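Local coordinates for protein dihydrodipicolinate synthase (Rhodopseudomonas palustris, PDB 3DZ1) that probably acts as a 4-hydroxy-tetrahydrodipicolinate synthase, a pyruvate-using lyase of the DapA family linked to lysine biosynthesis, at residues G11-A16 against S195-N200; I15-F20 against D32-F37; R69-A74 against V79-S84; G201-D206 against Y254-G259; R265-K270 against E293-L298. All coordinates share one frame; numbering follows the deposited sequence.

Contact 1: G11-A16 against S195-N200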
# COMPACT_ATOMS: atom_id res chain seq x y z
N GLY A 11 30.01 15.58 -8.25
CA GLY A 11 29.61 16.34 -9.42
C GLY A 11 28.20 16.04 -9.88
O GLY A 11 27.30 15.81 -9.08
N THR A 12 28.01 16.03 -11.19
CA THR A 12 26.69 15.78 -11.74
C THR A 12 26.64 14.53 -12.62
O THR A 12 27.40 14.42 -13.58
CB THR A 12 26.21 16.99 -12.57
OG1 THR A 12 26.24 18.17 -11.75
CG2 THR A 12 24.79 16.77 -13.09
N PHE A 13 25.76 13.60 -12.27
CA PHE A 13 25.57 12.38 -13.06
C PHE A 13 24.21 12.52 -13.73
O PHE A 13 23.20 12.68 -13.06
CB PHE A 13 25.57 11.13 -12.17
CG PHE A 13 26.93 10.58 -11.89
CD1 PHE A 13 27.88 11.33 -11.20
CD2 PHE A 13 27.28 9.30 -12.32
CE1 PHE A 13 29.15 10.82 -10.93
CE2 PHE A 13 28.55 8.77 -12.06
CZ PHE A 13 29.48 9.53 -11.36
N ALA A 14 24.19 12.45 -15.06
CA ALA A 14 22.92 12.58 -15.77
C ALA A 14 22.20 11.24 -15.89
O ALA A 14 22.80 10.23 -16.21
CB ALA A 14 23.17 13.17 -17.16
N ILE A 15 20.90 11.23 -15.60
CA ILE A 15 20.11 10.01 -15.73
C ILE A 15 19.57 10.06 -17.15
O ILE A 15 18.73 10.89 -17.49
CB ILE A 15 18.94 9.96 -14.75
CG1 ILE A 15 19.46 10.08 -13.31
CG2 ILE A 15 18.19 8.63 -14.92
CD1 ILE A 15 18.38 10.12 -12.25
N ALA A 16 20.07 9.15 -17.99
CA ALA A 16 19.68 9.11 -19.39
C ALA A 16 18.41 8.36 -19.75
O ALA A 16 18.20 7.22 -19.32
CB ALA A 16 20.84 8.56 -20.22
N SER A 195 29.75 8.05 -1.32
CA SER A 195 29.32 9.15 -2.18
C SER A 195 27.82 9.30 -2.03
O SER A 195 27.08 8.31 -1.94
CB SER A 195 29.68 8.86 -3.64
OG SER A 195 29.18 9.89 -4.50
N ILE A 196 27.36 10.55 -1.97
CA ILE A 196 25.94 10.81 -1.87
C ILE A 196 25.53 11.74 -3.00
O ILE A 196 25.88 12.92 -3.00
CB ILE A 196 25.56 11.44 -0.51
CG1 ILE A 196 25.88 10.46 0.63
CG2 ILE A 196 24.07 11.78 -0.50
CD1 ILE A 196 25.49 10.98 2.03
N LEU A 197 24.81 11.21 -3.97
CA LEU A 197 24.32 12.00 -5.09
C LEU A 197 22.81 12.04 -4.91
O LEU A 197 22.18 11.02 -4.63
CB LEU A 197 24.68 11.37 -6.43
CG LEU A 197 26.18 11.26 -6.74
CD1 LEU A 197 26.34 10.89 -8.21
CD2 LEU A 197 26.89 12.58 -6.45
N CYS A 198 22.23 13.22 -5.07
CA CYS A 198 20.81 13.39 -4.84
C CYS A 198 19.90 13.35 -6.05
O CYS A 198 20.28 13.74 -7.16
CB CYS A 198 20.59 14.68 -4.06
SG CYS A 198 21.53 14.68 -2.51
N GLY A 199 18.68 12.88 -5.80
CA GLY A 199 17.69 12.77 -6.85
C GLY A 199 16.37 13.44 -6.52
O GLY A 199 16.33 14.62 -6.16
N ASN A 200 15.29 12.67 -6.62
CA ASN A 200 13.94 13.18 -6.39
C ASN A 200 13.71 14.42 -7.25
O ASN A 200 13.24 15.44 -6.76
CB ASN A 200 13.71 13.51 -4.91
CG ASN A 200 12.25 13.83 -4.62
OD1 ASN A 200 11.35 13.29 -5.26
ND2 ASN A 200 12.00 14.70 -3.64

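Contact 2: I15-F20 against D32-F37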
# COMPACT_ATOMS: atom_id res chain seq x y z
N ILE A 15 20.90 11.23 -15.60
CA ILE A 15 20.11 10.01 -15.73
C ILE A 15 19.57 10.06 -17.15
O ILE A 15 18.73 10.89 -17.49
CB ILE A 15 18.94 9.96 -14.75
CG1 ILE A 15 19.46 10.08 -13.31
CG2 ILE A 15 18.19 8.63 -14.92
CD1 ILE A 15 18.38 10.12 -12.25
N ALA A 16 20.07 9.15 -17.99
CA ALA A 16 19.68 9.11 -19.39
C ALA A 16 18.41 8.36 -19.75
O ALA A 16 18.20 7.22 -19.32
CB ALA A 16 20.84 8.56 -20.22
N PRO A 17 17.54 8.99 -20.53
CA PRO A 17 16.31 8.31 -20.93
C PRO A 17 16.76 7.40 -22.08
O PRO A 17 17.87 7.56 -22.59
CB PRO A 17 15.43 9.45 -21.42
CG PRO A 17 16.43 10.38 -22.03
CD PRO A 17 17.53 10.39 -20.99
N THR A 18 15.93 6.43 -22.46
CA THR A 18 16.29 5.57 -23.58
C THR A 18 15.59 6.19 -24.79
O THR A 18 14.36 6.23 -24.84
CB THR A 18 15.81 4.12 -23.36
OG1 THR A 18 16.53 3.55 -22.27
CG2 THR A 18 16.04 3.28 -24.61
N PRO A 19 16.36 6.70 -25.76
CA PRO A 19 15.80 7.33 -26.97
C PRO A 19 15.08 6.34 -27.88
O PRO A 19 15.64 5.32 -28.26
CB PRO A 19 17.04 7.92 -27.66
CG PRO A 19 18.02 8.10 -26.55
CD PRO A 19 17.82 6.84 -25.74
N PHE A 20 13.84 6.66 -28.23
CA PHE A 20 13.03 5.82 -29.12
C PHE A 20 12.51 6.64 -30.29
O PHE A 20 12.36 7.86 -30.20
CB PHE A 20 11.80 5.26 -28.41
CG PHE A 20 12.09 4.33 -27.27
CD1 PHE A 20 12.77 3.14 -27.49
CD2 PHE A 20 11.64 4.62 -25.99
CE1 PHE A 20 13.00 2.25 -26.44
CE2 PHE A 20 11.86 3.74 -24.94
CZ PHE A 20 12.54 2.55 -25.17
N ASP A 32 24.06 8.38 -28.76
CA ASP A 32 25.39 8.96 -28.90
C ASP A 32 25.35 10.47 -28.71
O ASP A 32 26.21 11.06 -28.07
CB ASP A 32 26.00 8.64 -30.27
CG ASP A 32 26.08 7.15 -30.56
OD1 ASP A 32 26.35 6.37 -29.63
OD2 ASP A 32 25.89 6.77 -31.73
N ARG A 33 24.33 11.10 -29.29
CA ARG A 33 24.16 12.54 -29.20
C ARG A 33 23.97 12.98 -27.74
O ARG A 33 24.55 13.97 -27.29
CB ARG A 33 22.96 12.96 -30.04
CG ARG A 33 22.76 14.45 -30.19
CD ARG A 33 21.52 14.70 -31.03
NE ARG A 33 21.63 14.08 -32.34
CZ ARG A 33 20.64 13.42 -32.94
NH1 ARG A 33 19.47 13.28 -32.35
NH2 ARG A 33 20.84 12.90 -34.15
N LEU A 34 23.15 12.23 -27.01
CA LEU A 34 22.91 12.53 -25.60
C LEU A 34 24.20 12.38 -24.81
O LEU A 34 24.55 13.24 -24.00
CB LEU A 34 21.86 11.57 -25.01
CG LEU A 34 20.39 11.94 -25.15
CD1 LEU A 34 19.52 10.81 -24.60
CD2 LEU A 34 20.12 13.24 -24.41
N THR A 35 24.91 11.29 -25.06
CA THR A 35 26.16 11.02 -24.37
C THR A 35 27.19 12.12 -24.60
O THR A 35 27.85 12.57 -23.66
CB THR A 35 26.77 9.67 -24.80
OG1 THR A 35 25.83 8.62 -24.55
CG2 THR A 35 28.05 9.40 -24.03
N ASP A 36 27.35 12.54 -25.85
CA ASP A 36 28.31 13.59 -26.19
C ASP A 36 27.94 14.87 -25.47
O ASP A 36 28.80 15.63 -25.01
CB ASP A 36 28.33 13.85 -27.70
CG ASP A 36 28.85 12.66 -28.48
OD1 ASP A 36 29.60 11.84 -27.90
OD2 ASP A 36 28.53 12.56 -29.69
N PHE A 37 26.63 15.12 -25.40
CA PHE A 37 26.10 16.30 -24.74
C PHE A 37 26.49 16.32 -23.27
O PHE A 37 27.06 17.29 -22.77
CB PHE A 37 24.57 16.32 -24.86
CG PHE A 37 23.92 17.42 -24.07
CD1 PHE A 37 24.07 18.75 -24.44
CD2 PHE A 37 23.18 17.12 -22.93
CE1 PHE A 37 23.51 19.77 -23.68
CE2 PHE A 37 22.61 18.13 -22.17
CZ PHE A 37 22.77 19.46 -22.54

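Contact 3: R69-A74 against V79-S84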
# COMPACT_ATOMS: atom_id res chain seq x y z
N ARG A 69 25.72 0.55 -25.55
CA ARG A 69 25.89 1.70 -26.42
C ARG A 69 26.38 2.90 -25.60
O ARG A 69 27.32 3.59 -26.00
CB ARG A 69 24.56 2.06 -27.09
CG ARG A 69 24.67 3.15 -28.16
CD ARG A 69 25.03 2.55 -29.51
NE ARG A 69 25.23 3.57 -30.53
CZ ARG A 69 25.37 3.31 -31.83
NH1 ARG A 69 25.32 2.05 -32.25
NH2 ARG A 69 25.57 4.29 -32.70
N PHE A 70 25.73 3.14 -24.46
CA PHE A 70 26.10 4.25 -23.58
C PHE A 70 27.49 4.07 -22.99
O PHE A 70 28.28 5.02 -22.94
CB PHE A 70 25.09 4.37 -22.44
CG PHE A 70 23.86 5.17 -22.78
CD1 PHE A 70 23.95 6.54 -23.02
CD2 PHE A 70 22.61 4.56 -22.84
CE1 PHE A 70 22.81 7.29 -23.31
CE2 PHE A 70 21.47 5.30 -23.13
CZ PHE A 70 21.56 6.67 -23.36
N ILE A 71 27.79 2.86 -22.52
CA ILE A 71 29.08 2.58 -21.92
C ILE A 71 30.22 2.84 -22.90
O ILE A 71 31.21 3.50 -22.56
CB ILE A 71 29.16 1.12 -21.42
CG1 ILE A 71 28.15 0.91 -20.29
CG2 ILE A 71 30.56 0.81 -20.91
CD1 ILE A 71 28.04 -0.53 -19.81
N LYS A 72 30.09 2.34 -24.12
CA LYS A 72 31.12 2.51 -25.13
C LYS A 72 31.30 3.95 -25.60
O LYS A 72 32.41 4.36 -25.97
CB LYS A 72 30.82 1.62 -26.34
CG LYS A 72 30.77 0.13 -26.00
CD LYS A 72 32.09 -0.34 -25.41
CE LYS A 72 32.07 -1.83 -25.13
NZ LYS A 72 33.37 -2.28 -24.56
N ARG A 73 30.23 4.73 -25.56
CA ARG A 73 30.27 6.12 -26.01
C ARG A 73 30.86 7.07 -24.97
O ARG A 73 31.60 8.00 -25.31
CB ARG A 73 28.87 6.59 -26.40
CG ARG A 73 28.82 7.94 -27.08
CD ARG A 73 29.32 7.86 -28.50
NE ARG A 73 29.26 9.14 -29.19
CZ ARG A 73 29.49 9.31 -30.49
NH1 ARG A 73 29.80 8.26 -31.24
NH2 ARG A 73 29.42 10.51 -31.03
N ALA A 74 30.53 6.85 -23.70
CA ALA A 74 31.02 7.71 -22.62
C ALA A 74 32.42 7.32 -22.15
O ALA A 74 32.62 6.98 -20.99
CB ALA A 74 30.05 7.67 -21.44
N VAL A 79 29.87 5.28 -16.21
CA VAL A 79 28.48 4.93 -16.50
C VAL A 79 27.95 3.91 -15.50
O VAL A 79 28.55 2.85 -15.29
CB VAL A 79 28.33 4.38 -17.93
CG1 VAL A 79 26.91 3.86 -18.15
CG2 VAL A 79 28.62 5.49 -18.93
N ILE A 80 26.81 4.23 -14.90
CA ILE A 80 26.18 3.36 -13.92
C ILE A 80 24.94 2.73 -14.55
O ILE A 80 24.09 3.42 -15.09
CB ILE A 80 25.76 4.18 -12.68
CG1 ILE A 80 27.01 4.79 -12.04
CG2 ILE A 80 25.03 3.29 -11.68
CD1 ILE A 80 26.70 5.88 -11.05
N VAL A 81 24.84 1.41 -14.47
CA VAL A 81 23.70 0.72 -15.05
C VAL A 81 22.74 0.25 -13.97
O VAL A 81 23.15 -0.40 -13.00
CB VAL A 81 24.16 -0.50 -15.89
CG1 VAL A 81 22.95 -1.16 -16.55
CG2 VAL A 81 25.18 -0.06 -16.94
N GLY A 82 21.47 0.60 -14.12
CA GLY A 82 20.48 0.17 -13.14
C GLY A 82 20.26 -1.31 -13.37
O GLY A 82 20.00 -1.72 -14.50
N VAL A 83 20.37 -2.12 -12.32
CA VAL A 83 20.17 -3.56 -12.47
C VAL A 83 19.04 -4.09 -11.61
O VAL A 83 18.86 -5.30 -11.50
CB VAL A 83 21.46 -4.35 -12.15
CG1 VAL A 83 22.56 -3.96 -13.11
CG2 VAL A 83 21.88 -4.11 -10.72
N SER A 84 18.27 -3.20 -10.99
CA SER A 84 17.14 -3.61 -10.16
C SER A 84 16.28 -4.56 -10.99
O SER A 84 15.99 -4.29 -12.16
CB SER A 84 16.32 -2.40 -9.73
OG SER A 84 17.13 -1.48 -9.00

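Contact 4: G201-D206 against Y254-G259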
# COMPACT_ATOMS: atom_id res chain seq x y z
N GLY A 201 14.07 14.30 -8.53
CA GLY A 201 13.89 15.38 -9.48
C GLY A 201 14.69 16.65 -9.23
O GLY A 201 14.49 17.64 -9.92
N GLY A 202 15.58 16.61 -8.24
CA GLY A 202 16.38 17.78 -7.92
C GLY A 202 15.59 18.82 -7.15
O GLY A 202 16.01 19.97 -7.02
N LEU A 203 14.44 18.42 -6.62
CA LEU A 203 13.56 19.32 -5.88
C LEU A 203 14.23 20.02 -4.70
O LEU A 203 13.88 21.14 -4.37
CB LEU A 203 12.32 18.55 -5.41
CG LEU A 203 11.07 19.36 -5.04
CD1 LEU A 203 10.52 20.05 -6.28
CD2 LEU A 203 10.02 18.41 -4.46
N PHE A 204 15.20 19.36 -4.07
CA PHE A 204 15.90 19.96 -2.93
C PHE A 204 17.42 20.06 -3.12
O PHE A 204 18.16 20.19 -2.14
CB PHE A 204 15.61 19.18 -1.65
CG PHE A 204 14.27 19.49 -1.06
CD1 PHE A 204 13.11 18.94 -1.60
CD2 PHE A 204 14.15 20.38 0.00
CE1 PHE A 204 11.85 19.29 -1.11
CE2 PHE A 204 12.91 20.73 0.51
CZ PHE A 204 11.75 20.18 -0.05
N LEU A 205 17.88 20.02 -4.36
CA LEU A 205 19.32 20.09 -4.62
C LEU A 205 20.03 21.27 -3.98
O LEU A 205 21.17 21.15 -3.52
CB LEU A 205 19.58 20.10 -6.13
CG LEU A 205 21.06 19.98 -6.50
CD1 LEU A 205 21.64 18.69 -5.93
CD2 LEU A 205 21.22 20.02 -8.01
N ASP A 206 19.36 22.42 -3.94
CA ASP A 206 19.98 23.61 -3.37
C ASP A 206 20.43 23.39 -1.93
O ASP A 206 21.57 23.69 -1.58
CB ASP A 206 19.03 24.81 -3.48
CG ASP A 206 17.69 24.59 -2.79
OD1 ASP A 206 17.24 23.44 -2.65
OD2 ASP A 206 17.06 25.60 -2.40
N TYR A 254 7.79 21.20 -12.46
CA TYR A 254 6.82 20.78 -13.48
C TYR A 254 7.19 19.39 -13.98
O TYR A 254 6.32 18.53 -14.18
CB TYR A 254 6.79 21.76 -14.66
CG TYR A 254 5.56 21.62 -15.53
CD1 TYR A 254 4.44 22.42 -15.31
CD2 TYR A 254 5.49 20.65 -16.53
CE1 TYR A 254 3.27 22.26 -16.07
CE2 TYR A 254 4.33 20.48 -17.29
CZ TYR A 254 3.23 21.28 -17.06
OH TYR A 254 2.08 21.11 -17.80
N GLU A 255 8.49 19.15 -14.17
CA GLU A 255 8.98 17.86 -14.65
C GLU A 255 8.89 16.80 -13.55
O GLU A 255 8.86 15.60 -13.84
CB GLU A 255 10.44 17.99 -15.10
CG GLU A 255 10.96 16.78 -15.86
CD GLU A 255 12.47 16.81 -16.04
OE1 GLU A 255 12.99 17.77 -16.64
OE2 GLU A 255 13.14 15.86 -15.59
N HIS A 256 8.85 17.26 -12.31
CA HIS A 256 8.77 16.38 -11.14
C HIS A 256 7.34 15.90 -10.90
O HIS A 256 6.81 16.00 -9.80
CB HIS A 256 9.28 17.12 -9.90
CG HIS A 256 9.34 16.28 -8.67
ND1 HIS A 256 10.14 15.16 -8.56
CD2 HIS A 256 8.70 16.40 -7.48
CE1 HIS A 256 9.99 14.63 -7.36
NE2 HIS A 256 9.13 15.37 -6.68
N GLN A 257 6.70 15.40 -11.95
CA GLN A 257 5.34 14.87 -11.84
C GLN A 257 5.38 13.43 -12.32
O GLN A 257 5.92 13.15 -13.38
CB GLN A 257 4.37 15.68 -12.70
CG GLN A 257 3.97 17.02 -12.13
CD GLN A 257 3.01 17.76 -13.03
OE1 GLN A 257 3.38 18.25 -14.10
NE2 GLN A 257 1.75 17.84 -12.61
N GLN A 258 4.80 12.52 -11.55
CA GLN A 258 4.78 11.12 -11.93
C GLN A 258 4.08 10.91 -13.26
O GLN A 258 2.99 11.42 -13.49
CB GLN A 258 4.09 10.29 -10.84
CG GLN A 258 4.87 10.22 -9.54
CD GLN A 258 6.22 9.55 -9.72
OE1 GLN A 258 6.31 8.39 -10.13
NE2 GLN A 258 7.29 10.28 -9.42
N GLY A 259 4.72 10.14 -14.15
CA GLY A 259 4.14 9.87 -15.46
C GLY A 259 4.40 10.98 -16.46
O GLY A 259 5.01 10.75 -17.52

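Contact 5: R265-K270 against E293-L298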
# COMPACT_ATOMS: atom_id res chain seq x y z
N ARG A 265 10.52 15.62 -19.99
CA ARG A 265 11.95 15.44 -20.28
C ARG A 265 12.21 15.21 -21.76
O ARG A 265 13.03 15.90 -22.37
CB ARG A 265 12.51 14.23 -19.54
CG ARG A 265 12.62 14.37 -18.04
CD ARG A 265 13.15 13.06 -17.45
NE ARG A 265 13.24 13.10 -15.99
CZ ARG A 265 12.20 13.26 -15.18
NH1 ARG A 265 10.98 13.40 -15.67
NH2 ARG A 265 12.38 13.29 -13.87
N LYS A 266 11.55 14.21 -22.32
CA LYS A 266 11.75 13.88 -23.72
C LYS A 266 11.32 15.00 -24.67
O LYS A 266 11.94 15.21 -25.71
CB LYS A 266 11.04 12.57 -24.06
CG LYS A 266 11.79 11.35 -23.52
CD LYS A 266 11.27 10.05 -24.11
CE LYS A 266 12.27 8.92 -23.90
NZ LYS A 266 11.84 7.67 -24.58
N TYR A 267 10.26 15.72 -24.30
CA TYR A 267 9.79 16.83 -25.12
C TYR A 267 10.88 17.90 -25.19
O TYR A 267 11.21 18.40 -26.27
CB TYR A 267 8.52 17.42 -24.51
CG TYR A 267 8.08 18.73 -25.14
CD1 TYR A 267 7.61 18.78 -26.45
CD2 TYR A 267 8.17 19.93 -24.43
CE1 TYR A 267 7.22 19.98 -27.04
CE2 TYR A 267 7.79 21.14 -25.01
CZ TYR A 267 7.32 21.16 -26.31
OH TYR A 267 6.96 22.36 -26.89
N VAL A 268 11.44 18.26 -24.04
CA VAL A 268 12.48 19.28 -24.00
C VAL A 268 13.80 18.83 -24.64
O VAL A 268 14.42 19.60 -25.39
CB VAL A 268 12.76 19.73 -22.55
CG1 VAL A 268 13.89 20.75 -22.52
CG2 VAL A 268 11.50 20.34 -21.94
N LEU A 269 14.22 17.60 -24.37
CA LEU A 269 15.46 17.10 -24.94
C LEU A 269 15.38 17.07 -26.47
O LEU A 269 16.40 17.21 -27.15
CB LEU A 269 15.77 15.70 -24.40
CG LEU A 269 16.14 15.66 -22.91
CD1 LEU A 269 16.24 14.22 -22.44
CD2 LEU A 269 17.46 16.39 -22.69
N LYS A 270 14.18 16.89 -26.99
CA LYS A 270 13.99 16.87 -28.44
C LYS A 270 14.10 18.31 -28.94
O LYS A 270 14.76 18.59 -29.94
CB LYS A 270 12.61 16.31 -28.79
CG LYS A 270 12.30 16.31 -30.29
CD LYS A 270 10.86 15.90 -30.55
CE LYS A 270 10.49 16.08 -32.02
NZ LYS A 270 9.02 15.93 -32.23
N GLU A 293 2.48 23.89 -24.17
CA GLU A 293 2.53 25.35 -24.12
C GLU A 293 3.04 25.80 -22.75
O GLU A 293 3.86 26.72 -22.66
CB GLU A 293 1.13 25.94 -24.37
CG GLU A 293 1.09 27.46 -24.54
CD GLU A 293 1.41 28.23 -23.27
OE1 GLU A 293 0.98 27.79 -22.19
OE2 GLU A 293 2.07 29.29 -23.35
N GLU A 294 2.54 25.16 -21.70
CA GLU A 294 2.96 25.51 -20.34
C GLU A 294 4.46 25.29 -20.17
O GLU A 294 5.15 26.11 -19.57
CB GLU A 294 2.16 24.70 -19.32
CG GLU A 294 0.65 24.90 -19.44
CD GLU A 294 -0.15 24.03 -18.49
OE1 GLU A 294 0.22 22.86 -18.31
OE2 GLU A 294 -1.15 24.53 -17.94
N VAL A 295 4.96 24.17 -20.70
CA VAL A 295 6.38 23.88 -20.61
C VAL A 295 7.13 24.94 -21.41
O VAL A 295 8.16 25.45 -20.96
CB VAL A 295 6.72 22.48 -21.20
CG1 VAL A 295 8.24 22.29 -21.28
CG2 VAL A 295 6.09 21.40 -20.32
N ASP A 296 6.62 25.28 -22.59
CA ASP A 296 7.24 26.30 -23.43
C ASP A 296 7.31 27.62 -22.68
O ASP A 296 8.29 28.36 -22.78
CB ASP A 296 6.45 26.51 -24.72
CG ASP A 296 6.58 25.34 -25.69
OD1 ASP A 296 7.48 24.51 -25.50
OD2 ASP A 296 5.77 25.27 -26.64
N TYR A 297 6.25 27.94 -21.93
CA TYR A 297 6.21 29.19 -21.17
C TYR A 297 7.33 29.21 -20.14
O TYR A 297 8.05 30.20 -20.01
CB TYR A 297 4.86 29.34 -20.47
CG TYR A 297 4.71 30.64 -19.72
CD1 TYR A 297 4.70 31.87 -20.39
CD2 TYR A 297 4.59 30.66 -18.33
CE1 TYR A 297 4.57 33.07 -19.69
CE2 TYR A 297 4.46 31.85 -17.62
CZ TYR A 297 4.44 33.06 -18.31
OH TYR A 297 4.30 34.23 -17.61
N LEU A 298 7.49 28.11 -19.41
CA LEU A 298 8.53 28.03 -18.39
C LEU A 298 9.90 28.15 -19.05
O LEU A 298 10.79 28.83 -18.52
CB LEU A 298 8.43 26.70 -17.64
CG LEU A 298 7.16 26.50 -16.80
CD1 LEU A 298 7.20 25.14 -16.13
CD2 LEU A 298 7.04 27.61 -15.77

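Contact 1: G11-A16 against S195-N200
The flat group here is the F13 phenyl ring, and what meets it from S195-N200 is one methyl of L197, coming in obliquely to the ring. L197 CD1 sits 3.4 Å from F13 CD1, and the same methyl lies 3.7 Å from F13 CG and 3.9 Å from F13 CE1, so a single carbon spans one flank of the ring next to its attachment point. The two side chains cross at about a right angle. In each of them CG lies beside the backbone N and anti to the carbonyl carbon (chi1 -86° for F13, -64° for L197), which carries ring and isobutyl branch off their strands toward one another. The second branch of L197 has a looser task: L197 CD2 comes within 4.2 Å of the backbone oxygen G11 O. G11 itself has a backbone conformation in which a side chain would be jammed against the carbonyl of the preceding residue, so glycine suits this start of the strand. No hydrogen bond joins the two segments, because strand 215-218 runs between them. F13 and G11 pair through their backbones with A216 of that strand, and both F13 and L197 also touch M217, the predicted pyruvate-binding residue. Apolar residues from nearby strands are therefore gathered on the inner side of the sheet around one aromatic ring. That is the side-chain-filled interior of a closed eight-stranded parallel barrel, the TIM barrel of the DapA family, where the first and seventh strands meet by side chains across the eighth.

Contact 2: I15-F20 against D32-F37
L34 reaches from helix 28-40 to P17 and P19 in the loop that follows the first strand of the TIM barrel, so the loop is packed against the helix that comes after it within one beta-alpha step. Starting at CB, the L34 side chain heads for the loop. CG lies beside the backbone N and anti to the carbonyl carbon (chi1 -86°), and the chain then runs extended through CG to CD1. CB and CG only carry the branch, while the methyl CD1 makes the contact. L34 CD1 abuts the CG corner of each proline ring, meeting P19 CG at 3.7 Å and P17 CG at 4.0 Å, and P17 CD is 4.1 Å from the same methyl. One leucine branch thus rests against CG of both proline rings that flank T18, with P17 CD beside it. Contact is purely apolar, with no hydrogen bond across it, and all three residues are buried. The prolines have other neighbours too: P17 packs on K266 and L269 of helix 260-271, and P19 on S30 and I31 near the start of the helix that carries L34. Between the prolines, T18 OG1 hydrogen-bonds to G53 O, and T18 O accepts a hydrogen bond from K266 NZ. The carbonyl oxygen of P17, by contrast, is buried by this contact and has no hydrogen-bond partner in the model.

Contact 3: R69-A74 against V79-S84
V79 is the residue that I71 and A74 close upon, and its two methyls divide the work. With chi1 at 173°, CG1 stands anti to the backbone N and meets I71 CG1 at 3.8 Å, while CG2 lies beside the backbone N and packs on A74 CB at 3.6 Å. CG2 also comes within 4.1 Å of the backbone oxygen F70 O, so it touches the last helical turn as well as the alanine just after it. I71 keeps CG1 beside its backbone N (chi1 -64°) and continues extended to CD1 (chi2 174°). That straight arm lets the isoleucine serve two strand residues in turn: its CG1 crosses V79 obliquely, and its tip, I71 CD1, reaches V81 CG2 at 4.1 Å, where the side chains cross at about a right angle. V79 and V81, two apart on the strand, thus both contribute to its helix-facing side, whereas I80 between them points away. F70 starts out toward the strand, but its ring leads off to A16, T35 and V48. A74 is the first residue to leave helical geometry, and its N still bonds to F70 O at the chain's turn toward the strand. Helix 69-73 and strand 79-82 run almost exactly antiparallel, their axes 8.9 Å apart at closest, as expected in a beta-alpha-beta crossover. The unit here is strand 45-48, helix 60-73 and strand 78-82. On one flank helix 28-40 meets F70 and R73, on another A101 of helix 88-101 touches I71, and in the sheet V48 of the adjacent strand 45-48 touches V79 and V81.

Contact 4: G201-D206 against Y254-G259
G201 and H256 bring their backbones to within 5.5 Å (CA to CA) where the loop after strand 195-198, with G201 at a positive phi of 64°, meets the inverse gamma turn centred on H256. The site joins the end of the seventh strand of the TIM barrel, by way of the loop leading to helix 205-211, to the residues just after the end of helix 238-255. Positive phi alone favours glycine at 201, and so does the contact, since a CB there would clash with the imidazole ring; G201 CA instead lies 3.9 Å from H256 ND1. The histidine ring is carried out to the loop with CG anti to the backbone N (chi1 -176°). L203 comes from the same side of the ring plane as G201, but at the CD2/NE2 end, and its side chain crosses the histidine at about a right angle. Both neighbours reach the ring obliquely, and no hydrogen bond links the two segments. An alanine in place of H256 is likely to leave L203 CD2 without its partner and open a gap beside G201. N200 also touches the imidazole. G202 to L205 form a type I beta turn leading into helix 205-211, with F204 at the N-cap position. A second subunit packs against this turn: its R253 donates a hydrogen bond from NH1 to L203 O, and forms a salt bridge with D206 and a cation-pi contact with F204. Within the ring contact, the single methyl L203 CD2 lies 3.9 Å from H256 CD2 and equally 3.9 Å from H256 NE2.

Contact 5: R265-K270 against E293-L298
Y267 lies across D296 at about a right angle and slides past V295 in the opposite direction, so one ring serves both a polar and an apolar partner. At the end of the ring, Y267 OH donates a hydrogen bond of 2.6 Å to D296 OD1. The acceptor is met on its syn side, with the hydroxyl 15° out of the carboxylate plane, and ring and carboxylate are tilted 33° apart. D296 OD2 remains 3.2 Å from Y267 OH. Alongside, V295 CG1 comes in at the ring edge, 3.9 Å from Y267 CE2, and the same methyl packs on V268 CG2 at 3.9 Å. Y267 gets there because its CG stands anti to the backbone N, extending the ring off helix 265-270. A phenylalanine in its place would probably leave D296 without its hydroxyl donor, though K271 offers a weak, long ion pair to the same oxygen. The axes of 265-270 and 293-298 approach to 11.3 Å and cross at -57°. V295 also packs on Y254 of helix 238-255, and E294 forms a salt bridge to R211 of the second subunit. Helices 260-271 and 289-301 form part of the C-terminal helical region that follows the barrel in DapA-family enzymes.

In the fold
Contacts 1, 2 and 3 all belong to the barrel. Contacts 1 and 2 share I15 and A16, and contact 3 touches contact 1 where F13 CE2 meets I80 CD1 at 3.6 Å. Two salt bridges, D36 OD2 to R73 NH2 at 2.6 Å and D32 OD2 to R69 NH2 at 2.7 Å, tie contact 2 to contact 3. T18 O and K266 NZ, 2.9 Å apart, probably hydrogen-bond, linking contact 2 to contact 5. Contacts 4 and 5 are joined by E255 to R265 and a probable Y254 OH to E294 OE1 bond; both reach a second subunit. Measured between side chains, the predicted pyruvate-binding M217 is about 4 Å from F13, about 10 Å from V79 and about 11 Å from P17.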